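Local coordinates for protein thiamine-monophosphate kinase (Stenotrophomonas maltophilia, PDB 6XEP) that probably catalyses the ATP-dependent, magnesium-requiring phosphorylation of thiamine monophosphate to thiamine diphosphate, the active form of vitamin B1, at residues L49-N57 / V78-A88; G166-L177 / L250-L260. All blocks are in the same frame, centred on the assembly; numbering follows the deposited sequence.

Contact 1. Residues L49-N57 / V78-A88; sequences LVVTADTLN and VNLSDLAAMGA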
# COMPACT_ATOMS: atom_id res chain seq x y z
N LEU A 49 4.97 -6.67 13.95
CA LEU A 49 4.38 -6.56 12.63
C LEU A 49 5.46 -6.49 11.58
O LEU A 49 6.47 -5.81 11.76
CB LEU A 49 3.52 -5.30 12.49
CG LEU A 49 2.15 -5.16 13.09
CD1 LEU A 49 1.65 -3.77 12.71
CD2 LEU A 49 1.28 -6.22 12.49
N VAL A 50 5.23 -7.15 10.45
CA VAL A 50 6.06 -6.97 9.27
C VAL A 50 5.13 -6.66 8.11
O VAL A 50 4.00 -7.14 8.05
CB VAL A 50 6.94 -8.19 8.92
CG1 VAL A 50 7.90 -8.44 10.02
CG2 VAL A 50 6.11 -9.40 8.69
N VAL A 51 5.61 -5.83 7.20
CA VAL A 51 4.76 -5.27 6.17
C VAL A 51 5.45 -5.44 4.83
O VAL A 51 6.66 -5.18 4.72
CB VAL A 51 4.46 -3.78 6.44
CG1 VAL A 51 3.53 -3.25 5.39
CG2 VAL A 51 3.85 -3.60 7.82
N THR A 52 4.70 -5.88 3.83
CA THR A 52 5.19 -6.05 2.48
C THR A 52 4.30 -5.27 1.53
O THR A 52 3.12 -5.05 1.81
CB THR A 52 5.19 -7.52 2.04
OG1 THR A 52 3.85 -8.00 1.93
CG2 THR A 52 5.94 -8.38 3.02
N ALA A 53 4.86 -4.86 0.40
CA ALA A 53 4.06 -4.12 -0.57
C ALA A 53 4.59 -4.44 -1.95
O ALA A 53 5.80 -4.48 -2.15
CB ALA A 53 4.11 -2.61 -0.34
N ASP A 54 3.67 -4.64 -2.89
CA ASP A 54 4.02 -4.98 -4.27
C ASP A 54 2.98 -4.34 -5.17
O ASP A 54 1.81 -4.26 -4.81
CB ASP A 54 4.02 -6.50 -4.49
CG ASP A 54 5.09 -7.22 -3.68
OD1 ASP A 54 4.75 -7.73 -2.59
OD2 ASP A 54 6.27 -7.27 -4.13
N THR A 55 3.42 -3.86 -6.33
CA THR A 55 2.49 -3.35 -7.33
C THR A 55 2.59 -4.23 -8.56
O THR A 55 3.69 -4.56 -8.99
CB THR A 55 2.79 -1.89 -7.69
OG1 THR A 55 2.55 -1.06 -6.55
CG2 THR A 55 1.91 -1.44 -8.85
N LEU A 56 1.44 -4.63 -9.10
CA LEU A 56 1.39 -5.33 -10.38
C LEU A 56 0.76 -4.39 -11.39
O LEU A 56 -0.35 -3.89 -11.17
CB LEU A 56 0.62 -6.64 -10.30
CG LEU A 56 1.41 -7.86 -9.78
CD1 LEU A 56 1.90 -7.68 -8.36
CD2 LEU A 56 0.58 -9.12 -9.90
N ASN A 57 1.46 -4.15 -12.49
CA ASN A 57 1.02 -3.26 -13.55
C ASN A 57 0.69 -4.04 -14.81
O ASN A 57 1.45 -4.94 -15.20
CB ASN A 57 2.10 -2.23 -13.86
CG ASN A 57 2.31 -1.29 -12.71
OD1 ASN A 57 1.34 -0.85 -12.11
ND2 ASN A 57 3.57 -1.03 -12.35
N VAL A 78 1.61 -12.64 -4.55
CA VAL A 78 2.97 -12.09 -4.46
C VAL A 78 3.28 -11.66 -3.03
O VAL A 78 4.34 -11.96 -2.48
CB VAL A 78 3.14 -10.92 -5.45
CG1 VAL A 78 4.52 -10.32 -5.29
CG2 VAL A 78 2.94 -11.43 -6.86
N ASN A 79 2.34 -10.96 -2.40
CA ASN A 79 2.56 -10.46 -1.04
C ASN A 79 2.59 -11.59 -0.03
O ASN A 79 3.38 -11.56 0.93
CB ASN A 79 1.47 -9.46 -0.69
CG ASN A 79 1.65 -8.16 -1.39
OD1 ASN A 79 1.22 -7.98 -2.53
ND2 ASN A 79 2.33 -7.23 -0.73
N LEU A 80 1.69 -12.56 -0.18
CA LEU A 80 1.68 -13.68 0.74
C LEU A 80 2.96 -14.49 0.63
O LEU A 80 3.44 -15.03 1.63
CB LEU A 80 0.46 -14.56 0.48
CG LEU A 80 -0.88 -13.95 0.86
CD1 LEU A 80 -2.03 -14.92 0.52
CD2 LEU A 80 -0.90 -13.59 2.36
N SER A 81 3.50 -14.60 -0.58
CA SER A 81 4.76 -15.32 -0.75
C SER A 81 5.90 -14.58 -0.03
O SER A 81 6.78 -15.22 0.56
CB SER A 81 5.07 -15.48 -2.23
OG SER A 81 6.30 -16.16 -2.39
N ASP A 82 5.89 -13.24 -0.08
CA ASP A 82 6.85 -12.43 0.66
C ASP A 82 6.73 -12.71 2.16
O ASP A 82 7.74 -12.88 2.86
CB ASP A 82 6.61 -10.94 0.41
CG ASP A 82 6.83 -10.51 -1.04
OD1 ASP A 82 7.39 -11.26 -1.85
OD2 ASP A 82 6.41 -9.37 -1.36
N LEU A 83 5.49 -12.71 2.67
CA LEU A 83 5.28 -12.97 4.09
C LEU A 83 5.70 -14.39 4.45
O LEU A 83 6.24 -14.62 5.53
CB LEU A 83 3.81 -12.76 4.46
CG LEU A 83 3.35 -11.30 4.47
CD1 LEU A 83 1.90 -11.22 4.89
CD2 LEU A 83 4.23 -10.48 5.41
N ALA A 84 5.45 -15.35 3.55
CA ALA A 84 5.82 -16.74 3.83
C ALA A 84 7.31 -16.88 4.07
O ALA A 84 7.74 -17.61 4.98
CB ALA A 84 5.39 -17.63 2.66
N ALA A 85 8.12 -16.22 3.25
CA ALA A 85 9.57 -16.35 3.34
C ALA A 85 10.10 -15.75 4.62
O ALA A 85 11.24 -16.02 4.99
CB ALA A 85 10.24 -15.67 2.13
N MET A 86 9.30 -14.93 5.31
CA MET A 86 9.66 -14.43 6.62
C MET A 86 9.04 -15.23 7.75
O MET A 86 9.29 -14.93 8.92
CB MET A 86 9.26 -12.96 6.73
CG MET A 86 10.06 -12.13 5.76
SD MET A 86 9.75 -10.40 6.03
CE MET A 86 8.13 -10.22 5.33
N GLY A 87 8.27 -16.27 7.43
CA GLY A 87 7.60 -17.04 8.46
C GLY A 87 6.57 -16.24 9.22
O GLY A 87 6.32 -16.51 10.40
N ALA A 88 5.99 -15.24 8.58
CA ALA A 88 5.03 -14.37 9.23
C ALA A 88 3.62 -14.90 9.02
O ALA A 88 3.31 -15.47 7.98
CB ALA A 88 5.14 -12.94 8.69
O HOH W 1 7.93 -9.36 -4.19
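N79 reaches from helix 78-85 to strand 49-57 and gives the contact its direct hydrogen bond: ND2 donates to T52 OG1 at 3.2 Å, N-H...O angle 165°, and the hydroxyl lies close to the amide plane. In the conformer described, with chi1 at 67°, T52 holds OG1 between its backbone N and carbonyl carbon, facing the amide, while CG2 is left for apolar packing. T52 CG2 sits 3.6 Å from L83 CD2 and 3.7 Å from M86 CE. V50 CG2 continues the apolar patch, 3.7 Å from A88 CB, just past the Schellman turn at G87 ending the helix. At the other end V78 CG1 presses on the D54 carboxylate, 3.5 Å from CG.

The acidic group is D54 with D82, approaching from opposite directions with carboxylate planes 50° apart. D54 OD1 and D82 OD2 are modelled 2.6 Å apart, a doubtful value since D82 has two conformers. A water lies 2.7 Å from D54 OD2, and D223 brings a third acid next to D82. Such a carboxylate cluster in the PurM-like N-terminal domain is consistent with magnesium binding, in which T52, D54 and D82 are predicted to take part.

Contact 2. Residues G166-L177 / L250-L260; sequences GTLGDAAGALRL and LPISHALRELL
S253 OG donates to D170 OD1 at 2.5 Å, where two helices begin, arriving on the syn side but 28° out of the carboxylate plane. The same hydroxyl oxygen also accepts from L256 N, which makes S253 the N-cap of helix 254-259. T167 OG1 donates to the other oxygen, D170 OD2, from above the carboxylate plane at 2.7 Å, and R200 adds a salt bridge to OD2. A water ties the corner together: it donates to D170 OD1 and L168 O, and accepts from S253 N.

Before the helices, the two lead-in loops cross. L168 N donates to P251 O at 3.0 Å, and the proline ring turns its CB to G166 O, 3.3 Å away. These loops belong to the PurM-like C-terminal domain, and the helices that follow them, 170-177 and 254-259, run side by side at 38° with axes 9.8 Å apart.

L256, its CG anti to the backbone N (chi1 -174°), straddles the start of helix 170-177: CD2 is 3.5 Å from L168 O, and CD1 reaches toward the CA of G173. With no side chain on G173, L256 CD1 can pack over its CA; L260 CD2 lies 3.7 Å from the same CA. One turn on, L177 lies obliquely against L260, with the two CD1 methyls 4.0 Å apart, and crosses L259 at about a right angle. R176 lays its CD beside L260 CD2 while its guanidinium forms a salt bridge with D267.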
# COMPACT_ATOMS: atom_id res chain seq x y z
N GLY A 166 7.75 -27.27 -3.85
CA GLY A 166 7.01 -27.31 -5.10
C GLY A 166 7.86 -27.69 -6.30
O GLY A 166 8.65 -28.65 -6.28
N THR A 167 7.67 -26.94 -7.38
CA THR A 167 8.39 -27.14 -8.63
C THR A 167 8.90 -25.78 -9.10
O THR A 167 8.37 -24.74 -8.72
CB THR A 167 7.50 -27.75 -9.74
OG1 THR A 167 6.34 -26.93 -9.93
CG2 THR A 167 7.06 -29.17 -9.34
N LEU A 168 9.94 -25.81 -9.93
CA LEU A 168 10.56 -24.58 -10.39
C LEU A 168 10.45 -24.46 -11.90
O LEU A 168 10.73 -25.43 -12.62
CB LEU A 168 12.05 -24.53 -10.00
CG LEU A 168 12.32 -24.40 -8.50
CD1 LEU A 168 13.84 -24.45 -8.25
CD2 LEU A 168 11.73 -23.11 -7.95
N GLY A 169 10.08 -23.27 -12.37
CA GLY A 169 10.14 -22.95 -13.79
C GLY A 169 8.83 -23.03 -14.53
O GLY A 169 8.79 -22.69 -15.72
N ASP A 170 7.76 -23.47 -13.87
CA ASP A 170 6.48 -23.64 -14.56
C ASP A 170 5.97 -22.31 -15.12
O ASP A 170 5.53 -22.23 -16.28
CB ASP A 170 5.45 -24.19 -13.60
CG ASP A 170 5.71 -25.63 -13.22
OD1 ASP A 170 6.39 -26.37 -13.97
OD2 ASP A 170 5.18 -26.03 -12.16
N ALA A 171 5.96 -21.27 -14.29
CA ALA A 171 5.47 -19.98 -14.76
C ALA A 171 6.29 -19.49 -15.94
O ALA A 171 5.73 -19.01 -16.94
CB ALA A 171 5.48 -18.97 -13.60
N ALA A 172 7.62 -19.59 -15.85
CA ALA A 172 8.47 -19.17 -16.96
C ALA A 172 8.17 -19.98 -18.21
O ALA A 172 8.17 -19.44 -19.32
CB ALA A 172 9.94 -19.32 -16.59
N GLY A 173 7.92 -21.28 -18.05
CA GLY A 173 7.54 -22.10 -19.19
C GLY A 173 6.25 -21.64 -19.85
O GLY A 173 6.17 -21.54 -21.07
N ALA A 174 5.22 -21.38 -19.04
CA ALA A 174 3.98 -20.84 -19.60
C ALA A 174 4.23 -19.52 -20.32
O ALA A 174 3.68 -19.29 -21.41
CB ALA A 174 2.93 -20.65 -18.50
N LEU A 175 5.04 -18.64 -19.72
CA LEU A 175 5.33 -17.35 -20.36
C LEU A 175 6.02 -17.56 -21.71
O LEU A 175 5.68 -16.90 -22.70
CB LEU A 175 6.20 -16.49 -19.44
CG LEU A 175 6.33 -15.00 -19.79
CD1 LEU A 175 4.97 -14.30 -19.65
CD2 LEU A 175 7.39 -14.31 -18.92
N ARG A 176 6.98 -18.48 -21.77
CA ARG A 176 7.67 -18.76 -23.03
C ARG A 176 6.70 -19.30 -24.08
O ARG A 176 6.73 -18.87 -25.25
CB ARG A 176 8.81 -19.75 -22.81
CG ARG A 176 10.12 -19.15 -22.36
CD ARG A 176 11.06 -20.29 -22.01
NE ARG A 176 12.39 -19.86 -21.59
CZ ARG A 176 13.49 -20.12 -22.28
NH1 ARG A 176 13.40 -20.80 -23.42
NH2 ARG A 176 14.67 -19.71 -21.84
N LEU A 177 5.88 -20.28 -23.71
CA LEU A 177 4.89 -20.80 -24.65
C LEU A 177 3.95 -19.70 -25.13
O LEU A 177 3.63 -19.62 -26.32
CB LEU A 177 4.10 -21.95 -24.03
CG LEU A 177 4.94 -23.19 -23.74
CD1 LEU A 177 4.14 -24.13 -22.85
CD2 LEU A 177 5.33 -23.89 -25.03
N LEU A 250 16.91 -30.45 -9.44
CA LEU A 250 15.85 -29.46 -9.35
C LEU A 250 14.49 -30.12 -9.59
O LEU A 250 14.38 -30.99 -10.46
CB LEU A 250 16.09 -28.35 -10.37
CG LEU A 250 17.34 -27.48 -10.17
CD1 LEU A 250 17.41 -26.44 -11.28
CD2 LEU A 250 17.32 -26.82 -8.80
N PRO A 251 13.44 -29.74 -8.84
CA PRO A 251 12.10 -30.30 -9.06
C PRO A 251 11.45 -29.68 -10.29
O PRO A 251 11.09 -28.51 -10.30
CB PRO A 251 11.35 -29.93 -7.77
CG PRO A 251 12.01 -28.68 -7.33
CD PRO A 251 13.48 -28.90 -7.63
N ILE A 252 11.29 -30.49 -11.33
CA ILE A 252 10.74 -30.02 -12.59
C ILE A 252 9.43 -30.76 -12.82
O ILE A 252 9.39 -32.00 -12.76
CB ILE A 252 11.74 -30.20 -13.74
CG1 ILE A 252 12.90 -29.22 -13.54
CG2 ILE A 252 11.08 -29.97 -15.10
CD1 ILE A 252 14.08 -29.40 -14.45
N SER A 253 8.36 -30.01 -13.06
CA SER A 253 7.04 -30.61 -13.16
C SER A 253 6.93 -31.48 -14.41
O SER A 253 7.70 -31.35 -15.37
CB SER A 253 5.95 -29.55 -13.18
OG SER A 253 5.95 -28.84 -14.40
N HIS A 254 5.96 -32.39 -14.38
CA HIS A 254 5.64 -33.20 -15.55
C HIS A 254 5.42 -32.32 -16.77
O HIS A 254 6.00 -32.54 -17.84
CB HIS A 254 4.40 -34.04 -15.26
CG HIS A 254 3.99 -34.92 -16.40
ND1 HIS A 254 4.55 -36.16 -16.61
CD2 HIS A 254 3.07 -34.75 -17.37
CE1 HIS A 254 3.99 -36.72 -17.68
NE2 HIS A 254 3.09 -35.88 -18.16
N ALA A 255 4.57 -31.29 -16.61
CA ALA A 255 4.19 -30.46 -17.75
C ALA A 255 5.38 -29.69 -18.31
O ALA A 255 5.54 -29.58 -19.53
CB ALA A 255 3.08 -29.50 -17.33
N LEU A 256 6.23 -29.15 -17.43
CA LEU A 256 7.38 -28.40 -17.90
C LEU A 256 8.32 -29.32 -18.67
O LEU A 256 8.77 -28.98 -19.76
CB LEU A 256 8.10 -27.74 -16.72
CG LEU A 256 9.25 -26.80 -17.14
CD1 LEU A 256 8.71 -25.70 -18.05
CD2 LEU A 256 9.97 -26.19 -15.95
N ARG A 257 8.58 -30.51 -18.13
CA ARG A 257 9.44 -31.44 -18.85
C ARG A 257 8.80 -31.89 -20.17
O ARG A 257 9.51 -32.08 -21.16
CB ARG A 257 9.76 -32.64 -17.96
CG ARG A 257 11.20 -33.10 -18.09
CD ARG A 257 11.48 -34.35 -17.27
NE ARG A 257 11.86 -34.09 -15.88
CZ ARG A 257 13.07 -33.66 -15.49
NH1 ARG A 257 14.00 -33.38 -16.38
NH2 ARG A 257 13.32 -33.50 -14.20
N GLU A 258 7.47 -32.01 -20.20
CA GLU A 258 6.80 -32.50 -21.41
C GLU A 258 6.75 -31.46 -22.52
O GLU A 258 6.86 -31.80 -23.70
CB GLU A 258 5.39 -32.97 -21.07
CG GLU A 258 4.76 -33.80 -22.15
CD GLU A 258 5.31 -35.22 -22.20
OE1 GLU A 258 5.22 -35.85 -23.27
OE2 GLU A 258 5.85 -35.69 -21.17
N LEU A 259 6.58 -30.18 -22.17
CA LEU A 259 6.27 -29.16 -23.16
C LEU A 259 7.45 -28.30 -23.57
O LEU A 259 7.38 -27.63 -24.61
CB LEU A 259 5.15 -28.24 -22.65
CG LEU A 259 3.78 -28.91 -22.46
CD1 LEU A 259 2.75 -27.90 -21.99
CD2 LEU A 259 3.34 -29.63 -23.74
N LEU A 260 8.52 -28.27 -22.78
CA LEU A 260 9.72 -27.51 -23.11
C LEU A 260 10.88 -28.48 -23.29
O LEU A 260 10.94 -29.53 -22.65
CB LEU A 260 10.06 -26.47 -22.02
CG LEU A 260 9.29 -25.15 -22.08
CD1 LEU A 260 7.82 -25.33 -21.73
CD2 LEU A 260 9.94 -24.12 -21.18
O HOH W 2 8.56 -27.37 -12.97

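Both contacts are largely buried, but they share no element and belong to different halves of the chain, their centres 24 Å apart. Contact 1 lies near the middle of the chain, about 7 Å from its centre, and packs a helix on a strand of the N-terminal domain; that strand also borders the second subunit. Contact 2 is farther out, about 17 Å from the centre, pairs two helices and their lead-in loops in the C-terminal domain, and is touched by no other chain. Acids take part in both, with different company. Contact 1 gathers carboxylates at the predicted metal sites, whereas the aspartate of contact 2 is surrounded by hydroxyl, water and arginine donors.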